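Local coordinates for putative alpha-galactosidase (Bacteroides fragilis, PDB 4NZJ), which probably hydrolyses terminal, non-reducing alpha-D-galactose residues from alpha-galactosides, as a glycosyl hydrolase family 27 enzyme built on a TIM barrel, at residues T122-I127 with H175-K180; E117-T122 with K168-Y173. All blocks are in the same frame, centred on the assembly; numbering follows the deposited sequence.

Contact 1. Residues T122-I127 with H175-K180; sequences TADAMI and HERGFK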
loop_
_atom_site.group_PDB
_atom_site.type_symbol
_atom_site.label_atom_id
_atom_site.label_comp_id
_atom_site.label_asym_id
_atom_site.label_seq_id
_atom_site.Cartn_x
_atom_site.Cartn_y
_atom_site.Cartn_z
ATOM N N THR A 122 0.612 -7.013 16.590
ATOM C CA THR A 122 0.629 -6.945 15.142
ATOM C C THR A 122 1.928 -6.312 14.631
ATOM O O THR A 122 2.559 -6.856 13.724
ATOM C CB THR A 122 -0.610 -6.198 14.622
ATOM O OG1 THR A 122 -1.779 -6.962 14.946
ATOM C CG2 THR A 122 -0.533 -5.983 13.122
ATOM N N ALA A 123 2.325 -5.184 15.217
ATOM C CA ALA A 123 3.611 -4.552 14.894
ATOM C C ALA A 123 4.784 -5.522 15.103
ATOM O O ALA A 123 5.651 -5.654 14.237
ATOM C CB ALA A 123 3.811 -3.294 15.728
ATOM N N ASP A 124 4.805 -6.205 16.243
ATOM C CA ASP A 124 5.877 -7.158 16.547
ATOM C C ASP A 124 5.954 -8.261 15.485
ATOM O O ASP A 124 7.043 -8.654 15.057
ATOM C CB ASP A 124 5.647 -7.803 17.914
ATOM C CG ASP A 124 5.852 -6.840 19.079
ATOM O OD1 ASP A 124 6.339 -5.711 18.878
ATOM O OD2 ASP A 124 5.530 -7.234 20.223
ATOM N N ALA A 125 4.791 -8.752 15.064
ATOM C CA ALA A 125 4.730 -9.824 14.072
ATOM C C ALA A 125 5.226 -9.361 12.705
ATOM O O ALA A 125 5.877 -10.119 11.991
ATOM C CB ALA A 125 3.315 -10.368 13.962
HETATM N N MSE A 126 4.926 -8.116 12.348
HETATM C CA MSE A 126 5.366 -7.561 11.064
HETATM C C MSE A 126 6.870 -7.400 11.023
HETATM O O MSE A 126 7.486 -7.487 9.952
HETATM C CB MSE A 126 4.646 -6.244 10.791
HETATM C CG MSE A 126 3.206 -6.541 10.391
HETATM SE SE MSE A 126 2.086 -4.924 10.339
HETATM C CE MSE A 126 2.834 -4.074 8.734
ATOM N N ILE A 127 7.487 -7.185 12.179
ATOM C CA ILE A 127 8.948 -7.163 12.262
ATOM C C ILE A 127 9.524 -8.553 12.013
ATOM O O ILE A 127 10.460 -8.716 11.226
ATOM C CB ILE A 127 9.430 -6.628 13.626
ATOM C CG1 ILE A 127 9.040 -5.153 13.772
ATOM C CG2 ILE A 127 10.940 -6.802 13.782
ATOM C CD1 ILE A 127 9.299 -4.590 15.147
ATOM N N HIS A 175 6.470 4.112 16.036
ATOM C CA HIS A 175 7.521 4.981 15.487
ATOM C C HIS A 175 8.925 4.517 15.866
ATOM O O HIS A 175 9.847 4.591 15.052
ATOM C CB HIS A 175 7.343 6.419 15.967
ATOM C CG HIS A 175 6.121 7.090 15.430
ATOM N ND1 HIS A 175 5.543 8.173 16.053
ATOM C CD2 HIS A 175 5.349 6.820 14.350
ATOM C CE1 HIS A 175 4.475 8.551 15.373
ATOM N NE2 HIS A 175 4.335 7.749 14.335
ATOM N N GLU A 176 9.074 4.023 17.091
ATOM C CA GLU A 176 10.350 3.481 17.564
ATOM C C GLU A 176 10.820 2.318 16.694
ATOM O O GLU A 176 12.008 2.006 16.659
ATOM C CB GLU A 176 10.228 3.012 19.018
ATOM C CG GLU A 176 10.186 4.136 20.039
ATOM C CD GLU A 176 9.645 3.686 21.386
ATOM O OE1 GLU A 176 9.601 2.460 21.640
ATOM O OE2 GLU A 176 9.260 4.560 22.192
ATOM N N ARG A 177 9.877 1.678 16.006
ATOM C CA ARG A 177 10.141 0.520 15.161
ATOM C C ARG A 177 9.986 0.818 13.663
ATOM O O ARG A 177 10.046 -0.090 12.824
ATOM C CB ARG A 177 9.219 -0.621 15.594
ATOM C CG ARG A 177 9.605 -1.173 16.955
ATOM C CD ARG A 177 8.463 -1.878 17.661
ATOM N NE ARG A 177 8.901 -2.359 18.969
ATOM C CZ ARG A 177 9.051 -1.601 20.054
ATOM N NH1 ARG A 177 8.764 -0.303 20.038
ATOM N NH2 ARG A 177 9.473 -2.154 21.182
ATOM N N GLY A 178 9.811 2.091 13.327
ATOM C CA GLY A 178 9.752 2.517 11.937
ATOM C C GLY A 178 8.393 2.370 11.278
ATOM O O GLY A 178 8.271 2.529 10.065
ATOM N N PHE A 179 7.363 2.078 12.066
ATOM C CA PHE A 179 6.008 1.992 11.542
ATOM C C PHE A 179 5.304 3.334 11.635
ATOM O O PHE A 179 5.649 4.181 12.460
ATOM C CB PHE A 179 5.183 0.957 12.311
ATOM C CG PHE A 179 5.642 -0.467 12.121
ATOM C CD1 PHE A 179 5.496 -1.104 10.902
ATOM C CD2 PHE A 179 6.197 -1.176 13.177
ATOM C CE1 PHE A 179 5.912 -2.415 10.729
ATOM C CE2 PHE A 179 6.608 -2.485 13.011
ATOM C CZ PHE A 179 6.461 -3.106 11.786
ATOM N N LYS A 180 4.300 3.482 10.778
ATOM C CA LYS A 180 3.422 4.642 10.752
ATOM C C LYS A 180 2.040 4.230 11.246
ATOM O O LYS A 180 1.587 3.115 10.967
ATOM C CB LYS A 180 3.322 5.183 9.331
ATOM C CG LYS A 180 4.655 5.630 8.757
ATOM C CD LYS A 180 4.546 7.022 8.168
ATOM C CE LYS A 180 5.881 7.488 7.622
ATOM N NZ LYS A 180 7.000 7.001 8.469
HETATM O O HOH W 1 9.102 -5.511 18.550
#

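Contact 2. Residues E117-T122 with K168-Y173; sequences ELVLQT and KYVADY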
loop_
_atom_site.group_PDB
_atom_site.type_symbol
_atom_site.label_atom_id
_atom_site.label_comp_id
_atom_site.label_asym_id
_atom_site.label_seq_id
_atom_site.Cartn_x
_atom_site.Cartn_y
_atom_site.Cartn_z
ATOM N N GLU A 117 -2.860 -3.751 23.118
ATOM C CA GLU A 117 -2.076 -4.990 23.127
ATOM C C GLU A 117 -2.058 -5.649 21.753
ATOM O O GLU A 117 -1.012 -6.107 21.289
ATOM C CB GLU A 117 -2.625 -5.971 24.172
ATOM C CG GLU A 117 -1.997 -7.363 24.147
ATOM C CD GLU A 117 -0.521 -7.353 24.499
ATOM O OE1 GLU A 117 -0.086 -6.407 25.186
ATOM O OE2 GLU A 117 0.201 -8.298 24.107
ATOM N N LEU A 118 -3.212 -5.695 21.103
ATOM C CA LEU A 118 -3.324 -6.367 19.817
ATOM C C LEU A 118 -2.656 -5.596 18.670
ATOM O O LEU A 118 -2.115 -6.207 17.746
ATOM C CB LEU A 118 -4.798 -6.675 19.516
ATOM C CG LEU A 118 -5.406 -7.662 20.519
ATOM C CD1 LEU A 118 -6.924 -7.712 20.392
ATOM C CD2 LEU A 118 -4.816 -9.058 20.379
ATOM N N VAL A 119 -2.676 -4.266 18.718
ATOM C CA VAL A 119 -1.927 -3.476 17.745
ATOM C C VAL A 119 -0.418 -3.739 17.908
ATOM O O VAL A 119 0.296 -3.912 16.920
ATOM C CB VAL A 119 -2.192 -1.966 17.886
ATOM C CG1 VAL A 119 -1.327 -1.172 16.918
ATOM C CG2 VAL A 119 -3.662 -1.657 17.634
ATOM N N LEU A 120 0.055 -3.743 19.149
ATOM C CA LEU A 120 1.477 -3.950 19.433
ATOM C C LEU A 120 1.929 -5.341 18.996
ATOM O O LEU A 120 3.010 -5.495 18.423
ATOM C CB LEU A 120 1.783 -3.730 20.915
ATOM C CG LEU A 120 2.152 -2.305 21.341
ATOM C CD1 LEU A 120 1.313 -1.239 20.661
ATOM C CD2 LEU A 120 2.097 -2.167 22.853
ATOM N N GLN A 121 1.094 -6.348 19.248
ATOM C CA GLN A 121 1.376 -7.709 18.777
ATOM C C GLN A 121 1.480 -7.757 17.258
ATOM O O GLN A 121 2.312 -8.472 16.702
ATOM C CB GLN A 121 0.280 -8.674 19.218
ATOM C CG GLN A 121 0.335 -9.082 20.672
ATOM C CD GLN A 121 -0.739 -10.092 21.021
ATOM O OE1 GLN A 121 -1.304 -10.749 20.142
ATOM N NE2 GLN A 121 -1.023 -10.229 22.308
ATOM N N THR A 122 0.612 -7.013 16.590
ATOM C CA THR A 122 0.629 -6.945 15.142
ATOM C C THR A 122 1.928 -6.312 14.631
ATOM O O THR A 122 2.559 -6.856 13.724
ATOM C CB THR A 122 -0.610 -6.198 14.622
ATOM O OG1 THR A 122 -1.779 -6.962 14.946
ATOM C CG2 THR A 122 -0.533 -5.983 13.122
ATOM N N LYS A 168 -1.456 7.851 21.660
ATOM C CA LYS A 168 -0.058 8.272 21.560
ATOM C C LYS A 168 0.923 7.176 21.970
ATOM O O LYS A 168 1.984 7.041 21.358
ATOM C CB LYS A 168 0.220 9.548 22.357
ATOM C CG LYS A 168 1.575 10.162 22.013
ATOM C CD LYS A 168 1.773 11.531 22.638
ATOM C CE LYS A 168 3.054 12.184 22.139
ATOM N NZ LYS A 168 4.255 11.322 22.339
ATOM N N TYR A 169 0.573 6.385 22.983
ATOM C CA TYR A 169 1.435 5.276 23.402
ATOM C C TYR A 169 1.675 4.316 22.233
ATOM O O TYR A 169 2.799 3.877 21.983
ATOM C CB TYR A 169 0.841 4.521 24.596
ATOM C CG TYR A 169 1.781 3.459 25.124
ATOM C CD1 TYR A 169 1.792 2.178 24.579
ATOM C CD2 TYR A 169 2.682 3.745 26.145
ATOM C CE1 TYR A 169 2.669 1.212 25.041
ATOM C CE2 TYR A 169 3.559 2.786 26.611
ATOM C CZ TYR A 169 3.550 1.524 26.059
ATOM O OH TYR A 169 4.425 0.569 26.535
ATOM N N VAL A 170 0.604 3.991 21.523
ATOM C CA VAL A 170 0.673 3.105 20.368
ATOM C C VAL A 170 1.539 3.734 19.271
ATOM O O VAL A 170 2.432 3.085 18.727
ATOM C CB VAL A 170 -0.742 2.790 19.827
ATOM C CG1 VAL A 170 -0.670 1.955 18.560
ATOM C CG2 VAL A 170 -1.570 2.085 20.899
ATOM N N ALA A 171 1.283 5.004 18.966
ATOM C CA ALA A 171 2.071 5.721 17.955
ATOM C C ALA A 171 3.565 5.683 18.283
ATOM O O ALA A 171 4.401 5.413 17.414
ATOM C CB ALA A 171 1.595 7.155 17.824
ATOM N N ASP A 172 3.893 5.939 19.545
ATOM C CA ASP A 172 5.290 5.963 19.979
ATOM C C ASP A 172 5.949 4.594 19.803
ATOM O O ASP A 172 7.083 4.502 19.327
ATOM C CB ASP A 172 5.393 6.405 21.438
ATOM C CG ASP A 172 5.110 7.894 21.636
ATOM O OD1 ASP A 172 5.041 8.649 20.652
ATOM O OD2 ASP A 172 4.975 8.314 22.801
ATOM N N TYR A 173 5.236 3.540 20.188
ATOM C CA TYR A 173 5.729 2.173 20.032
ATOM C C TYR A 173 6.014 1.865 18.567
ATOM O O TYR A 173 7.068 1.306 18.232
ATOM C CB TYR A 173 4.707 1.178 20.600
ATOM C CG TYR A 173 5.192 -0.245 20.704
ATOM C CD1 TYR A 173 5.132 -1.107 19.613
ATOM C CD2 TYR A 173 5.690 -0.744 21.904
ATOM C CE1 TYR A 173 5.569 -2.421 19.711
ATOM C CE2 TYR A 173 6.128 -2.055 22.010
ATOM C CZ TYR A 173 6.059 -2.890 20.920
ATOM O OH TYR A 173 6.497 -4.189 21.035
#

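Contact 1. Residues T122-I127 with H175-K180
Phe179 packs its ring against Ala123, Met126 and Ile127 where the turn leading from helix 166-176 into strand 180-186 of the TIM barrel passes helix 116-128. That turn is a Schellman motif: Gly178, with positive phi (83°), is the C-prime residue, its N bonds to His175 O at 3.0 Å, and Phe179 N bonds to Leu174 O. Round the ring, Ala123 O lies 3.5 Å from Phe179 CE2. Ile127 CG1 comes in at the edge, 3.7 Å from Phe179 CE2, while Met126 CB lies obliquely 3.8 Å from Phe179 CZ. A bend at chi3 (71°) brings Met126 CE close to Phe179 CE1. SE of Met126, a selenomethionine, makes an oblique Met-aromatic contact, 5.3 Å from the Phe179 ring centroid and 38° off its normal. Ile139 of strand 138-140 touches Ala123, Met126 and Phe179 as well. Farther out, Ile127 CD1 rests against the extended methylenes of Arg177, 3.8 Å from its CD. The polar part is indirect. Asp124 OD1, also hydrogen-bonded to Tyr173 OH, lies well out of the Arg177 guanidinium plane, and Arg177 NH1 bonds to Tyr173 O. A water in that plane bridges the charges, donating to Asp124 OD1 at 2.8 Å and accepting from Arg177 NE at 3.2 Å.

Contact 2. Residues E117-T122 with K168-Y173
Two neighbouring helices of the TIM barrel's outer layer, 116-128 and 166-176, pack side by side here: the short segments run almost parallel, at 9°, with their axes 10.4 Å apart. The contact is apolar and centres on Leu120, whose branch point sits over the Tyr173 ring. Leu120 CG lies 3.6 Å from the Tyr173 ring centroid and only 9° off the ring normal, which defines a CH-pi contact over the middle of one face. Tyr173 CG lies opposite the backbone N (chi1 -170°), a setting that carries the ring across to the other helix. Both methyls of the leucine stay against the Tyr173 ring. Leu120 CD2 also meets the edge of the second tyrosine, 4.1 Å from Tyr169 CE1, whereas Leu120 CD1 only loosely approaches Val170 CG1, at 4.3 Å. Tyr169 and Tyr173, one turn apart, thus offer the same side chain an edge and a face. Beside this, the buried side chains of Val119 and Val170 cross at about a right angle, and the CG1 methyls of Val119 and Val170 approach to 3.6 Å.

How the contacts relate
After strand 102-105 of the barrel, helix 116-128 supplies both first segments, 117-122 and then 122-127, which share Thr122. Strand 138-140 follows, then helix 166-176, whose segment 168-173 closes the loop of contact 2; residues 175-180, at the helix end and the turn into strand 180-186, close that of contact 1. The segments alternate, so the two loops cross, and together they tie two successive outer helices to each other and to that turn. The centres of contact 1 and contact 2 lie about 8 Å apart. A probable hydrogen bond of 2.6 Å between Asp124 OD1 of contact 1 and Tyr173 OH of contact 2 joins them directly.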